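Local structure of arginyl-tRNA synthetase, putative (Plasmodium falciparum, 5JLD) at residues A[104-109]-A[518-523]; A[411-416]-A[434-439]; A[503-508]-A[568-573]. The protein probably catalyses the ATP-dependent attachment of L-arginine to tRNA(Arg), as a class I aminoacyl-tRNA synthetase, with release of AMP and diphosphate. One frame throughout, in Å; residues are numbered along the deposited sequence.

In the fold
Contacts 1 and 3 are neighbours, their centres about 12 Å apart, and form one continuous apolar region. Leu-106 packs against Leu-505, while Ile-573 meets both Leu-109 and Ile-519, so helix 99-108, helix 510-520, the 503-508 loop and helix 564-584 all converge there. At the margin a salt bridge joins Lys-107 NZ to Asp-503 OD1 at 2.8 Å. Along the chain the segments of these two contacts alternate. Contact 2 stands apart, its centre about 35 Å from that of contact 1 and 34 Å from that of contact 3. It lies within the class I catalytic region, whereas contact 3 and segment 518-523 belong to the DALR anticodon-binding region.

Contact 1: A[104-109]-A[518-523]; sequences TSLKKL and HILKFP
Ser-105 sets its CB against the fork of Leu-520, 3.6 Å from CD1 and equally close to CD2, so that both methyls bear on one small carbon. The Ser-105 hydroxyl takes no part in this: OG is turned back beside its own backbone N (chi1 -62°) and hydrogen-bonds to Tyr-101 O, one turn earlier in helix 99-108. Next along, Leu-106 and Ile-519 cross at about a right angle, with Leu-106 CD2 lying 3.8 Å from the branch methyl CG2 of Ile-519. Leu-109 reaches the same methyl at a slant, its CD1 being 4.1 Å from Ile-519 CG2. One isoleucine branch therefore serves two leucines spaced three residues apart, and Leu-106 CD2 also stands 4.3 Å from Leu-520 CD2, tying the two halves together. All five touching residues are buried. The contact joins the C-terminal part of helix 99-108, with Leu-109, to the C-terminal part of helix 510-520, in the DALR anticodon-binding region. No hydrogen bond or ion pair crosses between the segments. What holds them to each other is therefore mainly branched aliphatic groups meeting one another and a serine CB, with the single polar side chain among them satisfied inside its own helix.

Contact 2: A[411-416]-A[434-439]; sequences RAKRDL and VDIDQL
Lys-413 and Leu-416 both swing CG anti to the backbone N, and this sends the two side chains from helix 401-420 toward the start of helix 436-453. In the lysine a bend further out, at chi3 (-72°), turns the end of the chain; the lysine chain crosses Ile-436 at about a right angle, CE 4.1 Å from CG2. The ammonium group ends beside the carboxylate of Asp-437, as expected of a salt bridge, but NZ and OD1 are modelled too close together for the exact placing of either to be trusted. The firmer part lies deeper. Leu-439, like Leu-416, has its CG anti to the backbone N (chi1 179°), and the two leucines meet crosswise through single methyls, CD2 of Leu-416 to CD2 of Leu-439, at 3.6 Å. Ile-436 lies between the charged edge and this buried pair: its CG2 is 4.4 Å from Leu-416 CD2. Leu-439 also packs on Ile-590 and Leu-593, near the C-terminal end of the modelled chain.

Asp-435 caps the second helix. Its OD1 accepts from Asp-437 N at 3.2 Å and from Gln-438 N at 3.5 Å, both weak bonds, yet together they mark an N-cap immediately ahead of Ile-436. The whole is an N-capped helix start laid against the preceding helix, apolar inside, with a lysine and an aspartate at the outer edge, within the helices that follow the last strand of the parallel sheet of this class I catalytic core.

Contact 3: A[503-508]-A[568-573]; sequences DELSLT and LLLCSI
Leu-507 and Leu-570 form the closest packing here, meeting at a slant through CD2 of Leu-507 and CD1 of Leu-570, 3.8 Å apart. Leu-507 sits at the centre of an inverse gamma turn, and with CG beside its backbone N (chi1 -46°) its methyls turn to the helix. Leu-505, two residues back, touches two helix leucines. Its CD1 settles over the root of Leu-569, 4.2 Å from CB, and lies almost as near the branch point of Leu-570, 4.3 Å from CG. Leu-570 is thus touched by both loop leucines, one at its fork and one at a tip methyl. These four leucines are buried, and Leu-507 is further enclosed by Ile-102 and Ile-513.

Toward Glu-504 the fit slackens. There the glutamate offers only its CB to the helix, 4.5 Å from CD2 of Leu-569, while the rest of its chain turns off and carries the carboxylate away from the leucines. Glu-504 is partly exposed and touches a crystal neighbour, so the course of its chain may owe something to the lattice.

Polar anchors hold the loop backbone in place: Ser-506 N donates to Ser-566 OG, Ser-506 O accepts from Asn-563 ND2, and Leu-507 N donates to Glu-103 OE2. Between the two segments themselves there is no hydrogen bond. The chemistry therefore divides the work: apolar side-chain contacts alone join the two segments, while Ser-566 of the same helix 564-584, Asn-563 just before it and Glu-103 of helix 99-108 bond the backbone of the irregular loop.

Contact 1: A[104-109]-A[518-523]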
# COMPACT_ATOMS: atom_id res chain seq x y z
N THR A 104 9.59 10.60 -26.56
CA THR A 104 9.70 11.91 -25.92
C THR A 104 9.38 11.83 -24.42
O THR A 104 10.06 12.46 -23.56
CB THR A 104 8.75 12.94 -26.60
OG1 THR A 104 9.04 13.02 -28.01
CG2 THR A 104 8.90 14.33 -25.99
N SER A 105 8.36 11.04 -24.10
CA SER A 105 7.94 10.92 -22.69
C SER A 105 9.07 10.24 -21.92
O SER A 105 9.46 10.70 -20.85
CB SER A 105 6.63 10.14 -22.56
OG SER A 105 5.55 10.80 -23.24
N LEU A 106 9.63 9.18 -22.49
CA LEU A 106 10.76 8.49 -21.88
C LEU A 106 11.95 9.41 -21.66
O LEU A 106 12.62 9.34 -20.63
CB LEU A 106 11.17 7.28 -22.73
CG LEU A 106 10.23 6.07 -22.64
CD1 LEU A 106 10.59 5.05 -23.68
CD2 LEU A 106 10.27 5.46 -21.23
N LYS A 107 12.22 10.27 -22.64
CA LYS A 107 13.33 11.21 -22.54
C LYS A 107 13.12 12.22 -21.40
O LYS A 107 14.09 12.68 -20.80
CB LYS A 107 13.53 11.96 -23.86
CG LYS A 107 13.93 11.09 -25.04
CD LYS A 107 14.14 11.97 -26.28
CE LYS A 107 14.50 11.13 -27.51
NZ LYS A 107 14.46 11.95 -28.76
N LYS A 108 11.87 12.57 -21.12
CA LYS A 108 11.61 13.33 -19.88
C LYS A 108 12.19 12.69 -18.57
O LYS A 108 12.51 13.39 -17.62
CB LYS A 108 10.11 13.56 -19.70
CG LYS A 108 9.50 14.54 -20.69
CD LYS A 108 7.99 14.64 -20.47
CE LYS A 108 7.32 15.61 -21.44
NZ LYS A 108 5.84 15.65 -21.24
N LEU A 109 12.33 11.36 -18.54
CA LEU A 109 12.82 10.66 -17.33
C LEU A 109 14.27 10.96 -16.95
O LEU A 109 14.75 10.47 -15.92
CB LEU A 109 12.68 9.14 -17.50
CG LEU A 109 11.24 8.63 -17.45
CD1 LEU A 109 11.19 7.14 -17.68
CD2 LEU A 109 10.60 9.02 -16.10
N HIS A 518 4.65 0.30 -21.12
CA HIS A 518 4.48 -0.18 -19.78
C HIS A 518 5.17 0.75 -18.78
O HIS A 518 4.59 1.10 -17.75
CB HIS A 518 4.99 -1.60 -19.63
CG HIS A 518 4.48 -2.27 -18.39
ND1 HIS A 518 3.17 -2.66 -18.25
CD2 HIS A 518 5.09 -2.56 -17.21
CE1 HIS A 518 2.99 -3.20 -17.05
NE2 HIS A 518 4.14 -3.14 -16.40
N ILE A 519 6.38 1.17 -19.11
CA ILE A 519 7.08 2.12 -18.26
C ILE A 519 6.25 3.40 -18.06
O ILE A 519 6.13 3.88 -16.94
CB ILE A 519 8.44 2.49 -18.86
CG1 ILE A 519 9.36 1.27 -18.80
CG2 ILE A 519 9.04 3.68 -18.14
CD1 ILE A 519 10.62 1.42 -19.68
N LEU A 520 5.64 3.91 -19.12
CA LEU A 520 4.89 5.16 -18.98
C LEU A 520 3.52 4.96 -18.30
O LEU A 520 2.83 5.95 -18.01
CB LEU A 520 4.71 5.82 -20.35
CG LEU A 520 6.01 6.29 -21.01
CD1 LEU A 520 5.75 6.65 -22.46
CD2 LEU A 520 6.64 7.45 -20.22
N LYS A 521 3.12 3.71 -18.07
CA LYS A 521 1.87 3.45 -17.34
C LYS A 521 2.00 3.65 -15.81
O LYS A 521 1.00 3.68 -15.11
CB LYS A 521 1.38 2.03 -17.59
CG LYS A 521 0.85 1.76 -19.00
CD LYS A 521 0.24 0.36 -19.07
CE LYS A 521 -0.34 0.06 -20.43
NZ LYS A 521 -0.91 -1.32 -20.43
N PHE A 522 3.23 3.76 -15.33
CA PHE A 522 3.54 3.81 -13.90
C PHE A 522 2.62 4.79 -13.12
O PHE A 522 2.02 4.39 -12.13
CB PHE A 522 5.03 4.16 -13.71
CG PHE A 522 5.56 3.89 -12.32
CD1 PHE A 522 5.30 2.69 -11.68
CD2 PHE A 522 6.35 4.83 -11.66
CE1 PHE A 522 5.81 2.43 -10.41
CE2 PHE A 522 6.87 4.57 -10.40
CZ PHE A 522 6.60 3.37 -9.76
N PRO A 523 2.43 6.03 -13.60
CA PRO A 523 1.54 6.94 -12.85
C PRO A 523 0.09 6.45 -12.70
O PRO A 523 -0.55 6.81 -11.70
CB PRO A 523 1.58 8.23 -13.68
CG PRO A 523 2.93 8.18 -14.35
CD PRO A 523 3.08 6.73 -14.73

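Contact 2: A[411-416]-A[434-439]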
# COMPACT_ATOMS: atom_id res chain seq x y z
N ARG A 411 15.61 -21.84 4.55
CA ARG A 411 15.19 -22.33 3.23
C ARG A 411 15.83 -21.58 2.04
O ARG A 411 16.32 -22.20 1.07
CB ARG A 411 13.66 -22.26 3.13
CG ARG A 411 12.93 -23.51 3.61
CD ARG A 411 12.99 -24.60 2.55
NE ARG A 411 11.93 -24.46 1.55
N ALA A 412 15.82 -20.25 2.12
CA ALA A 412 16.39 -19.41 1.07
C ALA A 412 17.89 -19.66 0.93
O ALA A 412 18.39 -19.78 -0.18
CB ALA A 412 16.12 -17.94 1.35
N LYS A 413 18.59 -19.73 2.06
CA LYS A 413 20.02 -20.00 2.04
C LYS A 413 20.29 -21.36 1.41
O LYS A 413 21.21 -21.50 0.61
CB LYS A 413 20.61 -19.96 3.44
CG LYS A 413 22.02 -20.52 3.47
CD LYS A 413 22.61 -20.55 4.85
CE LYS A 413 22.95 -19.16 5.32
NZ LYS A 413 23.68 -19.22 6.62
N ARG A 414 19.51 -22.37 1.80
CA ARG A 414 19.62 -23.71 1.21
C ARG A 414 19.50 -23.67 -0.32
O ARG A 414 20.38 -24.16 -1.05
CB ARG A 414 18.55 -24.63 1.81
CG ARG A 414 18.33 -25.93 1.07
CD ARG A 414 17.24 -26.76 1.75
NE ARG A 414 16.22 -27.22 0.81
CZ ARG A 414 14.99 -27.58 1.15
NH1 ARG A 414 14.61 -27.53 2.43
NH2 ARG A 414 14.13 -27.98 0.22
N ASP A 415 18.41 -23.07 -0.80
CA ASP A 415 18.20 -22.98 -2.24
C ASP A 415 19.36 -22.23 -2.91
O ASP A 415 19.85 -22.64 -3.97
CB ASP A 415 16.87 -22.30 -2.54
CG ASP A 415 15.70 -23.01 -1.87
OD1 ASP A 415 15.78 -24.24 -1.67
OD2 ASP A 415 14.70 -22.33 -1.54
N LEU A 416 19.81 -21.16 -2.26
CA LEU A 416 20.87 -20.31 -2.78
C LEU A 416 22.20 -21.05 -2.94
O LEU A 416 22.78 -21.05 -4.02
CB LEU A 416 21.06 -19.08 -1.88
CG LEU A 416 22.18 -18.12 -2.27
CD1 LEU A 416 22.02 -17.66 -3.71
CD2 LEU A 416 22.23 -16.92 -1.34
N VAL A 434 30.97 -12.53 0.25
CA VAL A 434 29.62 -12.09 0.57
C VAL A 434 29.16 -12.71 1.88
O VAL A 434 29.38 -13.89 2.14
CB VAL A 434 28.61 -12.47 -0.53
CG1 VAL A 434 27.26 -11.82 -0.27
CG2 VAL A 434 29.14 -12.07 -1.90
N ASP A 435 28.53 -11.89 2.72
CA ASP A 435 27.83 -12.38 3.91
C ASP A 435 26.58 -13.11 3.46
O ASP A 435 25.56 -12.47 3.14
CB ASP A 435 27.50 -11.22 4.85
CG ASP A 435 26.68 -11.64 6.06
OD1 ASP A 435 26.59 -12.85 6.35
OD2 ASP A 435 26.13 -10.75 6.74
N ILE A 436 26.64 -14.44 3.42
CA ILE A 436 25.55 -15.26 2.90
C ILE A 436 24.34 -15.21 3.81
O ILE A 436 23.20 -15.30 3.35
CB ILE A 436 25.98 -16.73 2.70
CG1 ILE A 436 27.21 -16.82 1.78
CG2 ILE A 436 24.85 -17.55 2.11
CD1 ILE A 436 26.98 -16.22 0.40
N ASP A 437 24.58 -15.05 5.10
CA ASP A 437 23.49 -14.96 6.07
C ASP A 437 22.58 -13.76 5.82
O ASP A 437 21.37 -13.91 5.66
CB ASP A 437 24.05 -14.91 7.49
CG ASP A 437 24.70 -16.21 7.89
OD1 ASP A 437 24.27 -17.25 7.35
OD2 ASP A 437 25.63 -16.21 8.72
N GLN A 438 23.18 -12.56 5.77
CA GLN A 438 22.42 -11.33 5.57
C GLN A 438 21.70 -11.38 4.24
O GLN A 438 20.55 -10.96 4.13
CB GLN A 438 23.32 -10.10 5.62
N LEU A 439 22.38 -11.91 3.23
CA LEU A 439 21.81 -12.03 1.89
C LEU A 439 20.58 -12.93 1.90
O LEU A 439 19.54 -12.59 1.33
CB LEU A 439 22.85 -12.55 0.90
CG LEU A 439 22.37 -12.76 -0.54
CD1 LEU A 439 22.01 -11.43 -1.18
CD2 LEU A 439 23.42 -13.47 -1.37

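Contact 3: A[503-508]-A[568-573]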
# COMPACT_ATOMS: atom_id res chain seq x y z
N ASP A 503 18.89 11.08 -26.69
CA ASP A 503 18.39 11.09 -28.05
C ASP A 503 18.82 9.86 -28.86
O ASP A 503 18.56 9.77 -30.06
CB ASP A 503 18.83 12.37 -28.77
CG ASP A 503 18.00 13.59 -28.36
OD1 ASP A 503 16.79 13.42 -28.07
OD2 ASP A 503 18.55 14.71 -28.36
N GLU A 504 19.47 8.90 -28.19
CA GLU A 504 19.76 7.63 -28.84
C GLU A 504 18.48 6.83 -28.94
O GLU A 504 18.33 5.96 -29.79
CB GLU A 504 20.82 6.84 -28.07
CG GLU A 504 22.23 7.35 -28.25
CD GLU A 504 22.81 7.04 -29.61
OE1 GLU A 504 22.20 6.24 -30.35
OE2 GLU A 504 23.88 7.59 -29.94
N LEU A 505 17.54 7.17 -28.07
CA LEU A 505 16.35 6.37 -27.85
C LEU A 505 15.50 6.24 -29.10
O LEU A 505 14.99 7.22 -29.62
CB LEU A 505 15.52 6.98 -26.72
CG LEU A 505 14.59 6.04 -25.96
CD1 LEU A 505 15.37 4.88 -25.35
CD2 LEU A 505 13.88 6.82 -24.88
N SER A 506 15.37 5.01 -29.58
CA SER A 506 14.55 4.71 -30.75
C SER A 506 13.84 3.37 -30.59
O SER A 506 14.46 2.30 -30.59
CB SER A 506 15.38 4.72 -32.03
OG SER A 506 16.20 5.87 -32.09
N LEU A 507 12.52 3.46 -30.49
CA LEU A 507 11.69 2.30 -30.28
C LEU A 507 11.26 1.73 -31.63
O LEU A 507 10.21 2.09 -32.18
CB LEU A 507 10.49 2.68 -29.41
CG LEU A 507 10.93 3.52 -28.20
CD1 LEU A 507 9.76 3.96 -27.35
CD2 LEU A 507 11.96 2.78 -27.33
N THR A 508 12.09 0.85 -32.16
CA THR A 508 11.97 0.37 -33.53
C THR A 508 11.16 -0.92 -33.61
O THR A 508 10.60 -1.24 -34.66
CB THR A 508 13.37 0.14 -34.15
OG1 THR A 508 14.12 -0.80 -33.37
CG2 THR A 508 14.15 1.44 -34.19
N LEU A 568 20.47 -0.09 -24.49
CA LEU A 568 21.11 0.02 -23.19
C LEU A 568 20.38 1.05 -22.32
O LEU A 568 20.17 0.84 -21.13
CB LEU A 568 22.58 0.41 -23.35
CG LEU A 568 23.49 -0.11 -22.23
CD1 LEU A 568 23.57 -1.63 -22.29
CD2 LEU A 568 24.87 0.52 -22.34
N LEU A 569 20.01 2.16 -22.95
CA LEU A 569 19.22 3.19 -22.29
C LEU A 569 17.90 2.62 -21.77
O LEU A 569 17.49 2.89 -20.62
CB LEU A 569 18.95 4.35 -23.26
CG LEU A 569 19.23 5.77 -22.76
CD1 LEU A 569 20.56 5.84 -22.03
CD2 LEU A 569 19.20 6.74 -23.92
N LEU A 570 17.24 1.82 -22.61
CA LEU A 570 16.01 1.14 -22.18
C LEU A 570 16.27 0.24 -20.98
O LEU A 570 15.46 0.16 -20.05
CB LEU A 570 15.42 0.31 -23.32
CG LEU A 570 14.21 0.94 -24.02
CD1 LEU A 570 13.82 0.15 -25.25
CD2 LEU A 570 13.05 1.08 -23.06
N CYS A 571 17.41 -0.44 -21.01
CA CYS A 571 17.81 -1.30 -19.91
C CYS A 571 17.96 -0.47 -18.61
O CYS A 571 17.54 -0.91 -17.55
CB CYS A 571 19.10 -2.03 -20.24
SG CYS A 571 18.95 -3.36 -21.47
N SER A 572 18.54 0.72 -18.73
CA SER A 572 18.81 1.60 -17.59
C SER A 572 17.52 2.11 -16.96
O SER A 572 17.32 2.04 -15.72
CB SER A 572 19.68 2.77 -18.04
OG SER A 572 20.26 3.46 -16.95
N ILE A 573 16.64 2.61 -17.81
CA ILE A 573 15.32 3.02 -17.33
C ILE A 573 14.61 1.86 -16.65
O ILE A 573 14.09 2.02 -15.53
CB ILE A 573 14.45 3.56 -18.46
CG1 ILE A 573 15.13 4.77 -19.12
CG2 ILE A 573 13.06 3.90 -17.93
CD1 ILE A 573 14.39 5.33 -20.33